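Side-chain contacts in acetate CoA-transferase subunit beta (Escherichia coli DH5[alpha], PDB 5DBN), which transfers coenzyme A from acetyl-CoA to acetoacetate and other short-chain fatty acids through a covalent enzyme-CoA intermediate, allowing their degradation: residues Arg6-Val11 with Ala32-Glu37; Pro60-Ala65 with Cys70-Gly75; Leu101-Glu106 with His162-Leu167; Glu170-Arg175 with Met181-Ile186. One frame throughout, in Å; residues are numbered along the deposited sequence.

Contact 1 of 4, residues Arg6-Val11 with Ala32-Glu37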
loop_
_atom_site.group_PDB
_atom_site.type_symbol
_atom_site.label_atom_id
_atom_site.label_comp_id
_atom_site.label_asym_id
_atom_site.label_seq_id
_atom_site.Cartn_x
_atom_site.Cartn_y
_atom_site.Cartn_z
ATOM N N ARG B 6 30.475 25.188 -4.352
ATOM C CA ARG B 6 31.356 24.570 -3.366
ATOM C C ARG B 6 30.542 23.699 -2.409
ATOM O O ARG B 6 30.960 22.595 -2.060
ATOM C CB ARG B 6 32.170 25.612 -2.585
ATOM C CG ARG B 6 33.178 26.392 -3.431
ATOM C CD ARG B 6 33.889 27.493 -2.633
ATOM N NE ARG B 6 33.022 28.559 -2.130
ATOM C CZ ARG B 6 32.772 29.698 -2.772
ATOM N NH1 ARG B 6 33.324 29.945 -3.955
ATOM N NH2 ARG B 6 31.979 30.608 -2.221
ATOM N N ILE B 7 29.388 24.200 -1.982
ATOM C CA ILE B 7 28.486 23.426 -1.137
ATOM C C ILE B 7 28.093 22.123 -1.836
ATOM O O ILE B 7 28.242 21.038 -1.274
ATOM C CB ILE B 7 27.219 24.230 -0.778
ATOM C CG1 ILE B 7 27.595 25.447 0.067
ATOM C CG2 ILE B 7 26.214 23.357 -0.024
ATOM C CD1 ILE B 7 26.488 26.464 0.213
ATOM N N ALA B 8 27.579 22.245 -3.056
ATOM C CA ALA B 8 27.162 21.089 -3.841
ATOM C C ALA B 8 28.316 20.114 -4.026
ATOM O O ALA B 8 28.143 18.898 -3.927
ATOM C CB ALA B 8 26.626 21.530 -5.190
ATOM N N ARG B 9 29.494 20.660 -4.302
ATOM C CA ARG B 9 30.695 19.857 -4.487
ATOM C C ARG B 9 31.022 19.061 -3.224
ATOM O O ARG B 9 31.314 17.869 -3.293
ATOM C CB ARG B 9 31.871 20.757 -4.870
ATOM C CG ARG B 9 33.187 20.039 -5.111
ATOM C CD ARG B 9 34.239 21.016 -5.616
ATOM N NE ARG B 9 35.536 20.385 -5.845
ATOM C CZ ARG B 9 36.590 21.009 -6.364
ATOM N NH1 ARG B 9 36.509 22.289 -6.710
ATOM N NH2 ARG B 9 37.733 20.357 -6.539
ATOM N N ARG B 10 30.969 19.721 -2.070
ATOM C CA ARG B 10 31.252 19.049 -0.806
ATOM C C ARG B 10 30.224 17.961 -0.488
ATOM O O ARG B 10 30.588 16.868 -0.055
ATOM C CB ARG B 10 31.317 20.064 0.341
ATOM C CG ARG B 10 31.536 19.435 1.719
ATOM C CD ARG B 10 32.799 18.578 1.768
ATOM N NE ARG B 10 32.890 17.792 2.997
ATOM C CZ ARG B 10 32.352 16.585 3.160
ATOM N NH1 ARG B 10 31.663 16.011 2.181
ATOM N NH2 ARG B 10 32.495 15.949 4.313
ATOM N N VAL B 11 28.945 18.261 -0.694
ATOM C CA VAL B 11 27.888 17.283 -0.457
ATOM C C VAL B 11 28.062 16.067 -1.365
ATOM O O VAL B 11 27.846 14.929 -0.942
ATOM C CB VAL B 11 26.485 17.898 -0.673
ATOM C CG1 VAL B 11 25.401 16.826 -0.619
ATOM C CG2 VAL B 11 26.205 18.974 0.367
ATOM N N ALA B 32 24.277 16.627 -8.268
ATOM C CA ALA B 32 24.387 15.607 -9.304
ATOM C C ALA B 32 25.490 15.951 -10.304
ATOM O O ALA B 32 25.948 15.086 -11.054
ATOM C CB ALA B 32 23.058 15.439 -10.019
ATOM N N ASN B 33 25.918 17.210 -10.306
ATOM C CA ASN B 33 26.892 17.692 -11.281
ATOM C C ASN B 33 28.324 17.667 -10.753
ATOM O O ASN B 33 29.234 18.183 -11.403
ATOM C CB ASN B 33 26.544 19.123 -11.702
ATOM C CG ASN B 33 25.138 19.244 -12.259
ATOM O OD1 ASN B 33 24.563 18.270 -12.749
ATOM N ND2 ASN B 33 24.577 20.446 -12.186
ATOM N N TYR B 34 28.519 17.074 -9.577
ATOM C CA TYR B 34 29.835 17.055 -8.939
ATOM C C TYR B 34 30.165 15.697 -8.318
ATOM O O TYR B 34 30.992 15.612 -7.410
ATOM C CB TYR B 34 29.919 18.148 -7.871
ATOM C CG TYR B 34 29.819 19.547 -8.433
ATOM C CD1 TYR B 34 30.925 20.175 -8.991
ATOM C CD2 TYR B 34 28.619 20.244 -8.400
ATOM C CE1 TYR B 34 30.838 21.451 -9.505
ATOM C CE2 TYR B 34 28.522 21.523 -8.910
ATOM C CZ TYR B 34 29.633 22.121 -9.463
ATOM O OH TYR B 34 29.538 23.395 -9.971
ATOM N N LEU B 35 29.522 14.639 -8.800
ATOM C CA LEU B 35 29.805 13.298 -8.299
ATOM C C LEU B 35 31.232 12.888 -8.659
ATOM O O LEU B 35 31.612 12.937 -9.829
ATOM C CB LEU B 35 28.810 12.287 -8.866
ATOM C CG LEU B 35 27.343 12.544 -8.518
ATOM C CD1 LEU B 35 26.439 11.594 -9.296
ATOM C CD2 LEU B 35 27.106 12.396 -7.023
ATOM N N PRO B 36 32.041 12.505 -7.654
ATOM C CA PRO B 36 33.405 12.057 -7.965
ATOM C C PRO B 36 33.433 10.812 -8.848
ATOM O O PRO B 36 32.429 10.109 -8.957
ATOM C CB PRO B 36 33.999 11.749 -6.586
ATOM C CG PRO B 36 33.187 12.538 -5.627
ATOM C CD PRO B 36 31.805 12.575 -6.200
ATOM N N GLU B 37 34.583 10.543 -9.457
ATOM C CA GLU B 37 34.746 9.377 -10.318
ATOM C C GLU B 37 34.621 8.087 -9.513
ATOM O O GLU B 37 35.179 7.970 -8.421
ATOM C CB GLU B 37 36.098 9.422 -11.035
ATOM C CG GLU B 37 36.305 10.651 -11.919
ATOM C CD GLU B 37 35.373 10.688 -13.122
ATOM O OE1 GLU B 37 35.303 11.745 -13.785
ATOM O OE2 GLU B 37 34.716 9.665 -13.410
#

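Contact 2 of 4, residues Pro60-Ala65 with Cys70-Gly75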
loop_
_atom_site.group_PDB
_atom_site.type_symbol
_atom_site.label_atom_id
_atom_site.label_comp_id
_atom_site.label_asym_id
_atom_site.label_seq_id
_atom_site.Cartn_x
_atom_site.Cartn_y
_atom_site.Cartn_z
ATOM N N PRO B 60 6.180 14.527 -22.436
ATOM C CA PRO B 60 5.174 15.240 -21.638
ATOM C C PRO B 60 4.852 14.573 -20.302
ATOM O O PRO B 60 4.566 15.273 -19.332
ATOM C CB PRO B 60 3.936 15.228 -22.542
ATOM C CG PRO B 60 4.454 15.035 -23.910
ATOM C CD PRO B 60 5.667 14.177 -23.773
ATOM N N ASP B 61 4.905 13.246 -20.260
ATOM C CA ASP B 61 4.542 12.497 -19.061
ATOM C C ASP B 61 5.740 12.208 -18.152
ATOM O O ASP B 61 5.644 11.384 -17.240
ATOM C CB ASP B 61 3.864 11.180 -19.461
ATOM C CG ASP B 61 2.556 11.401 -20.207
ATOM O OD1 ASP B 61 1.887 12.426 -19.954
ATOM O OD2 ASP B 61 2.197 10.552 -21.051
ATOM N N LEU B 62 6.856 12.891 -18.393
ATOM C CA LEU B 62 8.067 12.707 -17.590
ATOM C C LEU B 62 8.626 14.033 -17.085
ATOM O O LEU B 62 9.189 14.817 -17.854
ATOM C CB LEU B 62 9.138 11.971 -18.395
ATOM C CG LEU B 62 10.444 11.658 -17.655
ATOM C CD1 LEU B 62 10.191 10.869 -16.377
ATOM C CD2 LEU B 62 11.405 10.906 -18.567
ATOM N N VAL B 63 8.462 14.274 -15.788
ATOM C CA VAL B 63 8.936 15.499 -15.154
ATOM C C VAL B 63 9.524 15.189 -13.786
ATOM O O VAL B 63 9.326 14.097 -13.252
ATOM C CB VAL B 63 7.803 16.536 -14.997
ATOM C CG1 VAL B 63 7.276 16.960 -16.358
ATOM C CG2 VAL B 63 6.677 15.980 -14.135
ATOM N N ASN B 64 10.249 16.153 -13.224
ATOM C CA ASN B 64 10.791 16.008 -11.878
ATOM C C ASN B 64 9.769 16.452 -10.833
ATOM O O ASN B 64 8.637 16.792 -11.175
ATOM C CB ASN B 64 12.091 16.810 -11.731
ATOM C CG ASN B 64 11.929 18.278 -12.100
ATOM O OD1 ASN B 64 10.827 18.828 -12.078
ATOM N ND2 ASN B 64 13.043 18.922 -12.435
ATOM N N ALA B 65 10.172 16.448 -9.566
ATOM C CA ALA B 65 9.276 16.827 -8.477
ATOM C C ALA B 65 8.852 18.292 -8.589
ATOM O O ALA B 65 7.872 18.711 -7.972
ATOM C CB ALA B 65 9.941 16.567 -7.135
ATOM N N CYS B 70 12.257 16.218 -17.374
ATOM C CA CYS B 70 13.505 15.544 -17.042
ATOM C C CYS B 70 13.663 14.311 -17.919
ATOM O O CYS B 70 12.993 14.178 -18.944
ATOM C CB CYS B 70 13.537 15.153 -15.563
ATOM S SG CYS B 70 12.365 13.850 -15.109
ATOM N N GLY B 71 14.557 13.416 -17.515
ATOM C CA GLY B 71 14.769 12.170 -18.224
ATOM C C GLY B 71 15.008 11.033 -17.253
ATOM O O GLY B 71 14.862 11.203 -16.043
ATOM N N VAL B 72 15.368 9.875 -17.795
ATOM C CA VAL B 72 15.685 8.701 -16.990
ATOM C C VAL B 72 16.897 7.972 -17.557
ATOM O O VAL B 72 17.255 8.157 -18.722
ATOM C CB VAL B 72 14.500 7.715 -16.924
ATOM C CG1 VAL B 72 13.359 8.291 -16.094
ATOM C CG2 VAL B 72 14.028 7.349 -18.326
ATOM N N LEU B 73 17.528 7.157 -16.718
ATOM C CA LEU B 73 18.657 6.335 -17.136
ATOM C C LEU B 73 18.189 4.897 -17.342
ATOM O O LEU B 73 17.081 4.546 -16.943
ATOM C CB LEU B 73 19.781 6.401 -16.099
ATOM C CG LEU B 73 20.331 7.803 -15.821
ATOM C CD1 LEU B 73 21.356 7.772 -14.700
ATOM C CD2 LEU B 73 20.945 8.400 -17.080
ATOM N N PRO B 74 19.018 4.066 -17.993
ATOM C CA PRO B 74 18.660 2.655 -18.178
ATOM C C PRO B 74 18.410 1.933 -16.859
ATOM O O PRO B 74 19.207 2.053 -15.931
ATOM C CB PRO B 74 19.880 2.077 -18.896
ATOM C CG PRO B 74 20.485 3.233 -19.598
ATOM C CD PRO B 74 20.260 4.412 -18.705
ATOM N N GLY B 75 17.309 1.192 -16.790
ATOM C CA GLY B 75 16.953 0.455 -15.592
ATOM C C GLY B 75 16.072 1.254 -14.652
ATOM O O GLY B 75 15.882 0.879 -13.495
#

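Contact 3 of 4, residues Leu101-Glu106 with His162-Leu167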
loop_
_atom_site.group_PDB
_atom_site.type_symbol
_atom_site.label_atom_id
_atom_site.label_comp_id
_atom_site.label_asym_id
_atom_site.label_seq_id
_atom_site.Cartn_x
_atom_site.Cartn_y
_atom_site.Cartn_z
ATOM N N LEU B 101 16.027 26.914 5.349
ATOM C CA LEU B 101 15.852 28.295 5.772
ATOM C C LEU B 101 16.526 28.464 7.121
ATOM O O LEU B 101 17.181 29.473 7.376
ATOM C CB LEU B 101 14.370 28.663 5.869
ATOM C CG LEU B 101 13.548 28.547 4.587
ATOM C CD1 LEU B 101 12.064 28.503 4.910
ATOM C CD2 LEU B 101 13.862 29.712 3.658
ATOM N N GLN B 102 16.368 27.456 7.975
ATOM C CA GLN B 102 16.956 27.476 9.308
ATOM C C GLN B 102 17.256 26.072 9.829
ATOM O O GLN B 102 16.525 25.118 9.552
ATOM C CB GLN B 102 16.027 28.204 10.286
ATOM C CG GLN B 102 15.869 29.686 9.990
ATOM C CD GLN B 102 15.035 30.417 11.019
ATOM O OE1 GLN B 102 14.306 29.809 11.803
ATOM N NE2 GLN B 102 15.147 31.741 11.022
ATOM N N VAL B 103 18.344 25.969 10.587
ATOM C CA VAL B 103 18.709 24.751 11.303
ATOM C C VAL B 103 19.214 25.176 12.677
ATOM O O VAL B 103 19.791 26.255 12.806
ATOM C CB VAL B 103 19.794 23.941 10.555
ATOM C CG1 VAL B 103 20.157 22.676 11.325
ATOM C CG2 VAL B 103 19.328 23.593 9.150
ATOM N N ASP B 104 18.994 24.353 13.701
ATOM C CA ASP B 104 19.460 24.701 15.042
ATOM C C ASP B 104 20.200 23.573 15.758
ATOM O O ASP B 104 20.313 22.457 15.249
ATOM C CB ASP B 104 18.287 25.183 15.909
ATOM C CG ASP B 104 17.181 24.147 16.052
ATOM O OD1 ASP B 104 17.456 22.932 15.967
ATOM O OD2 ASP B 104 16.022 24.560 16.269
ATOM N N GLU B 105 20.710 23.898 16.944
ATOM C CA GLU B 105 21.545 22.991 17.724
ATOM C C GLU B 105 20.822 21.698 18.093
ATOM O O GLU B 105 21.461 20.680 18.360
ATOM C CB GLU B 105 22.024 23.695 19.000
ATOM C CG GLU B 105 20.894 24.116 19.931
ATOM C CD GLU B 105 21.351 25.044 21.044
ATOM O OE1 GLU B 105 22.238 25.891 20.798
ATOM O OE2 GLU B 105 20.813 24.931 22.167
ATOM N N GLU B 106 19.493 21.743 18.107
ATOM C CA GLU B 106 18.688 20.560 18.396
ATOM C C GLU B 106 18.382 19.775 17.123
ATOM O O GLU B 106 17.519 18.896 17.119
ATOM C CB GLU B 106 17.386 20.958 19.096
ATOM C CG GLU B 106 17.597 21.662 20.428
ATOM C CD GLU B 106 18.282 20.776 21.456
ATOM O OE1 GLU B 106 18.011 19.557 21.468
ATOM O OE2 GLU B 106 19.096 21.298 22.249
ATOM N N HIS B 162 14.670 17.360 15.279
ATOM C CA HIS B 162 15.757 16.417 15.539
ATOM C C HIS B 162 16.029 15.474 14.367
ATOM O O HIS B 162 16.239 14.278 14.570
ATOM C CB HIS B 162 15.437 15.593 16.789
ATOM C CG HIS B 162 14.857 16.398 17.910
ATOM N ND1 HIS B 162 15.562 17.388 18.561
ATOM C CD2 HIS B 162 13.642 16.349 18.505
ATOM C CE1 HIS B 162 14.802 17.920 19.502
ATOM N NE2 HIS B 162 13.633 17.307 19.490
ATOM N N ALA B 163 16.038 16.016 13.152
ATOM C CA ALA B 163 16.111 15.198 11.942
ATOM C C ALA B 163 17.418 15.363 11.161
ATOM O O ALA B 163 17.806 14.470 10.406
ATOM C CB ALA B 163 14.932 15.522 11.040
ATOM N N VAL B 164 18.092 16.498 11.330
ATOM C CA VAL B 164 19.289 16.801 10.542
ATOM C C VAL B 164 20.526 16.056 11.044
ATOM O O VAL B 164 20.819 16.052 12.240
ATOM C CB VAL B 164 19.585 18.318 10.540
ATOM C CG1 VAL B 164 20.803 18.632 9.680
ATOM C CG2 VAL B 164 18.378 19.096 10.045
ATOM N N HIS B 165 21.252 15.437 10.114
ATOM C CA HIS B 165 22.496 14.732 10.429
ATOM C C HIS B 165 23.722 15.547 10.028
ATOM O O HIS B 165 24.735 15.541 10.726
ATOM C CB HIS B 165 22.545 13.374 9.726
ATOM C CG HIS B 165 21.523 12.399 10.217
ATOM N ND1 HIS B 165 20.450 11.994 9.450
ATOM C CD2 HIS B 165 21.409 11.745 11.396
ATOM C CE1 HIS B 165 19.720 11.134 10.136
ATOM N NE2 HIS B 165 20.280 10.966 11.321
ATOM N N MET B 166 23.623 16.241 8.900
ATOM C CA MET B 166 24.753 16.967 8.336
ATOM C C MET B 166 24.307 18.307 7.762
ATOM O O MET B 166 23.341 18.374 7.001
ATOM C CB MET B 166 25.426 16.122 7.251
ATOM C CG MET B 166 26.716 16.706 6.694
ATOM S SD MET B 166 27.413 15.662 5.397
ATOM C CE MET B 166 28.962 16.498 5.062
ATOM N N LEU B 167 25.010 19.371 8.146
ATOM C CA LEU B 167 24.751 20.705 7.619
ATOM C C LEU B 167 25.987 21.212 6.884
ATOM O O LEU B 167 27.066 21.318 7.470
ATOM C CB LEU B 167 24.366 21.666 8.745
ATOM C CG LEU B 167 24.210 23.134 8.346
ATOM C CD1 LEU B 167 23.122 23.289 7.291
ATOM C CD2 LEU B 167 23.903 23.990 9.561
#

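Contact 4 of 4, residues Glu170-Arg175 with Met181-Ile186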
loop_
_atom_site.group_PDB
_atom_site.type_symbol
_atom_site.label_atom_id
_atom_site.label_comp_id
_atom_site.label_asym_id
_atom_site.label_seq_id
_atom_site.Cartn_x
_atom_site.Cartn_y
_atom_site.Cartn_z
ATOM N N GLU B 170 28.913 27.127 2.736
ATOM C CA GLU B 170 30.113 27.518 2.012
ATOM C C GLU B 170 31.214 27.929 2.984
ATOM O O GLU B 170 32.336 28.218 2.567
ATOM C CB GLU B 170 29.808 28.656 1.024
ATOM C CG GLU B 170 29.658 30.061 1.620
ATOM C CD GLU B 170 28.360 30.260 2.384
ATOM O OE1 GLU B 170 27.578 29.294 2.512
ATOM O OE2 GLU B 170 28.114 31.396 2.844
ATOM N N LEU B 171 30.896 27.946 4.277
ATOM C CA LEU B 171 31.867 28.332 5.293
ATOM C C LEU B 171 32.336 27.143 6.134
ATOM O O LEU B 171 33.478 27.116 6.595
ATOM C CB LEU B 171 31.261 29.392 6.218
ATOM C CG LEU B 171 31.153 30.835 5.702
ATOM C CD1 LEU B 171 30.553 31.734 6.773
ATOM C CD2 LEU B 171 32.473 31.398 5.200
ATOM N N ALA B 172 31.466 26.153 6.325
ATOM C CA ALA B 172 31.774 25.053 7.239
ATOM C C ALA B 172 30.876 23.827 7.066
ATOM O O ALA B 172 29.835 23.888 6.410
ATOM C CB ALA B 172 31.687 25.545 8.673
ATOM N N VAL B 173 31.296 22.718 7.673
ATOM C CA VAL B 173 30.486 21.506 7.745
ATOM C C VAL B 173 30.214 21.138 9.201
ATOM O O VAL B 173 31.143 20.970 9.991
ATOM C CB VAL B 173 31.174 20.312 7.043
ATOM C CG1 VAL B 173 30.309 19.064 7.122
ATOM C CG2 VAL B 173 31.482 20.648 5.590
ATOM N N PHE B 174 28.932 21.035 9.545
ATOM C CA PHE B 174 28.504 20.613 10.877
ATOM C C PHE B 174 27.905 19.211 10.833
ATOM O O PHE B 174 27.275 18.832 9.845
ATOM C CB PHE B 174 27.468 21.579 11.456
ATOM C CG PHE B 174 27.970 22.982 11.654
ATOM C CD1 PHE B 174 28.668 23.329 12.800
ATOM C CD2 PHE B 174 27.720 23.962 10.707
ATOM C CE1 PHE B 174 29.116 24.621 12.990
ATOM C CE2 PHE B 174 28.167 25.254 10.892
ATOM C CZ PHE B 174 28.867 25.584 12.032
ATOM N N ARG B 175 28.101 18.445 11.904
ATOM C CA ARG B 175 27.452 17.142 12.043
ATOM C C ARG B 175 26.732 17.038 13.387
ATOM O O ARG B 175 27.235 17.508 14.410
ATOM C CB ARG B 175 28.466 16.005 11.909
ATOM C CG ARG B 175 29.094 15.883 10.534
ATOM C CD ARG B 175 29.940 14.626 10.431
ATOM N NE ARG B 175 30.695 14.566 9.180
ATOM C CZ ARG B 175 30.210 14.126 8.022
ATOM N NH1 ARG B 175 28.954 13.712 7.928
ATOM N NH2 ARG B 175 30.987 14.110 6.946
ATOM N N MET B 181 25.842 19.009 18.524
ATOM C CA MET B 181 26.251 19.595 17.257
ATOM C C MET B 181 27.762 19.789 17.222
ATOM O O MET B 181 28.340 20.379 18.136
ATOM C CB MET B 181 25.531 20.929 17.043
ATOM C CG MET B 181 25.770 21.574 15.693
ATOM S SD MET B 181 24.926 23.160 15.576
ATOM C CE MET B 181 25.165 23.536 13.841
ATOM N N TRP B 182 28.392 19.287 16.165
ATOM C CA TRP B 182 29.843 19.340 16.028
ATOM C C TRP B 182 30.272 20.070 14.763
ATOM O O TRP B 182 29.795 19.769 13.671
ATOM C CB TRP B 182 30.425 17.923 16.025
ATOM C CG TRP B 182 30.418 17.279 17.369
ATOM C CD1 TRP B 182 29.429 16.512 17.907
ATOM C CD2 TRP B 182 31.456 17.344 18.353
ATOM N NE1 TRP B 182 29.784 16.098 19.167
ATOM C CE2 TRP B 182 31.025 16.595 19.464
ATOM C CE3 TRP B 182 32.708 17.965 18.401
ATOM C CZ2 TRP B 182 31.801 16.450 20.611
ATOM C CZ3 TRP B 182 33.476 17.820 19.540
ATOM C CH2 TRP B 182 33.022 17.069 20.630
ATOM N N LEU B 183 31.174 21.032 14.924
ATOM C CA LEU B 183 31.836 21.656 13.787
ATOM C C LEU B 183 32.981 20.747 13.354
ATOM O O LEU B 183 33.992 20.639 14.047
ATOM C CB LEU B 183 32.354 23.050 14.146
ATOM C CG LEU B 183 33.232 23.739 13.098
ATOM C CD1 LEU B 183 32.466 23.958 11.803
ATOM C CD2 LEU B 183 33.767 25.058 13.632
ATOM N N THR B 184 32.813 20.086 12.213
ATOM C CA THR B 184 33.760 19.068 11.772
ATOM C C THR B 184 34.706 19.555 10.671
ATOM O O THR B 184 35.821 19.046 10.547
ATOM C CB THR B 184 33.012 17.814 11.277
ATOM O OG1 THR B 184 32.064 18.183 10.269
ATOM C CG2 THR B 184 32.278 17.144 12.434
ATOM N N GLU B 185 34.262 20.518 9.867
ATOM C CA GLU B 185 35.127 21.120 8.850
ATOM C C GLU B 185 34.923 22.626 8.721
ATOM O O GLU B 185 33.822 23.140 8.929
ATOM C CB GLU B 185 34.896 20.466 7.485
ATOM C CG GLU B 185 34.927 18.950 7.503
ATOM C CD GLU B 185 34.583 18.344 6.156
ATOM O OE1 GLU B 185 34.910 18.963 5.121
ATOM O OE2 GLU B 185 33.994 17.243 6.131
ATOM N N ILE B 186 36.004 23.317 8.374
ATOM C CA ILE B 186 35.969 24.739 8.050
ATOM C C ILE B 186 36.483 24.930 6.628
ATOM O O ILE B 186 37.461 24.299 6.227
ATOM C CB ILE B 186 36.816 25.568 9.036
ATOM C CG1 ILE B 186 36.305 25.355 10.466
ATOM C CG2 ILE B 186 36.787 27.049 8.653
ATOM C CD1 ILE B 186 37.033 26.158 11.533
HETATM O O HOH W 1 32.929 16.182 8.347
#

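Contact 1 of 4, residues Arg6-Val11 with Ala32-Glu37
Apolar touch carries this contact: the side chain of Tyr-34 lies against one turn of the helix, meeting Ala-8 with its ring and Arg-9 with its root. The methyl group of Ala-8 comes to the ring obliquely, CB standing 4.0 Å from Tyr-34 CD2 and 4.2 Å from Tyr-34 CE2. On Arg-9 it is the start of the residue that counts, not the charged end: CA is 3.9 Å from Tyr-34 CB and 4.1 Å from its CG, while Arg-9 CB lies 4.3 Å from Tyr-34 CD1. With CG of Tyr-34 set opposite its own carbonyl carbon (chi1 -64°), the side chain is turned to the helix, where Gln-5 and Ala-12 also touch it. Arg-9 is fully stretched, and its guanidinium leads away from the loop.

The helix concerned is the N-terminal helix 3-12, which leads toward strand 20-23 of the main mixed sheet, and Tyr-34 sits in the loop that runs on from that strand to strand 42-45. This is the alpha/beta architecture of the coenzyme A transferase family, and here a connecting loop is packed against a helix that lies on the main sheet. Ile-7 and Val-11 of the same helix rest on strands 135-138 and 166-168, while Ala-8 also meets Met-30.

Polar interactions lie beside the contact instead of across it. Arg-6 forms a salt bridge with Asp-2, and Arg-10 reaches both Glu-14 and Glu-185. Within the helix, Arg-10 N bonds to Arg-6 O at 2.9 Å.

Contact 2 of 4, residues Pro60-Ala65 with Cys70-Gly75
Leu-62 and Cys-70 face one another where the loop leading out of strand 51-53 meets the start of strand 71-73, the antiparallel partner of strand 51-53 in a small two-stranded sheet. The touching parts run 109° apart, so the loop crosses the incoming strand instead of pairing along it. Leu-62 extends its CG opposite its backbone N (chi1 -178°) and spreads both methyl groups over residues 70-72: CD2 lies 3.6 Å from Gly-71 CA, and CD1 is 4.1 Å from Val-72 CG1. The Leu-62 and Val-72 side chains meet at a slant, and Phe-49 touches both of them as well as Cys-70. The sulfur of Cys-70 lies between the Leu-62 side chain and the Val-63 peptide, SG 3.9 Å from Leu-62 CG and 3.4 Å from Val-63 C. Asn-64 adds its CB beside that of Cys-70, while its OD1 is held by the backbone N of Gln-68; its side chain is about 7 Å from that of Glu-46, the predicted active-site residue. Outside the contact, Asp-61 pairs with a basic side chain of another protein chain. The backbones are joined by one weak but nearly straight bond, Cys-70 N to Leu-62 O, 3.4 Å long and with 167° at the hydrogen.

Contact 3 of 4, residues Leu101-Glu106 with His162-Leu167
His-162 and Glu-106 share the polar end of this contact. ND1 of His-162 donates to the backbone O of Glu-106 over 2.9 Å, in the plane of that carbonyl (C=O...N angle 149°), although the oxygen is tilted out of the ring plane and the bond is bent to 140° at the hydrogen. This places the proton of that bond on ND1. The same oxygen also receives a CA-H...O contact from His-162 CA at 3.4 Å. The two side chains run alongside each other in the same direction, with the carboxylate and imidazole planes almost perpendicular. Glu-106 CB comes 4.0 Å from His-162 CE1 and its OE1 4.1 Å from that carbon. Behind them, a weak bond from Glu-106 N to Asp-104 OD1, 3.2 Å long, spans the turn after strand 102-104, and Asn-108 N is a further donor to that oxygen.

Strand 102-104 is the central strand of a small three-stranded mixed sheet; a classic beta bulge, Leu-101 and Gln-102 both facing Ala-110, marks the start of the strand. The 162-167 segment leads into strand 166-168 of the main sheet, so the contact stitches one sheet to the other.

Apolar packing fills the remainder. Val-103 and Val-164 meet tip to tip, their CG1 and CG2 methyls respectively 4.2 Å apart. Val-103 holds CG1 opposite its backbone N (chi1 180°), which aims that methyl at Val-164. A second neighbour arrives from strand 166-168, Leu-167 CD2 lying 4.2 Å from Val-103 CB. Ile-137 touches all three side chains, and Phe-176 rests on both valines.

Contact 4 of 4, residues Glu170-Arg175 with Met181-Ile186
Val-173 O is the meeting point of three donors from the opposite strand of a beta hairpin, strands 172-177 and 180-186, at a classic beta bulge where Thr-184 and Glu-185 both face Val-173. Thr-184 N approaches nearly in line with the carbonyl at 2.9 Å, Glu-185 N lies on a lone pair at 3.2 Å, and Thr-184 OG1 comes from above the carbonyl plane at 2.9 Å. Thr-184 can reach it because OG1 sits between its backbone N and carbonyl carbon (chi1 54°). Further along, Arg-175 and Trp-182 form a hydrogen-bonded pair.

On the face shared by Ala-172, Phe-174 and Leu-183, the Phe-174 ring is sandwiched: Met-181 CE lies 3.9 Å from its centroid over one face, and Leu-183 CD1 4.1 Å over the other, both CH-pi contacts. Phe-203 adds an edge-to-face stack.

On the other face, Val-173 and Glu-185 lie side by side and the extended Arg-175 passes Thr-184 at about a right angle. Second-shell salt bridges pair Glu-14 OE1 with Arg-175 NH2 and Arg-10 NH2 with Glu-185 OE2. One water joins Arg-175, Thr-184 and Glu-185, accepting from Arg-175 NE at 2.9 Å and donating to Glu-185 OE2 at 2.7 Å and to Thr-184 OG1.

Overall arrangement
Followed from the N terminus, the four contacts come in series, and none nests within or crosses another. Contact 1 ties the N-terminal helix to the loop after strand 20-23. Contact 2 closes a short turn, tying the loop after strand 51-53 to strand 71-73; its nearest atoms are about 8 Å from contact 1 and about 17 Å from contact 3. Contact 3 closes the longest loop, with 55 residues between its segments, and ties the small sheet to the main one; contact 4 closes the hairpin that follows. Strands 166-168 and 172-177 are neighbours in the main sheet, so contacts 3 and 4 touch directly. Arg-10 brings the first helix to both, packing on Met-166 and bridging to Glu-185.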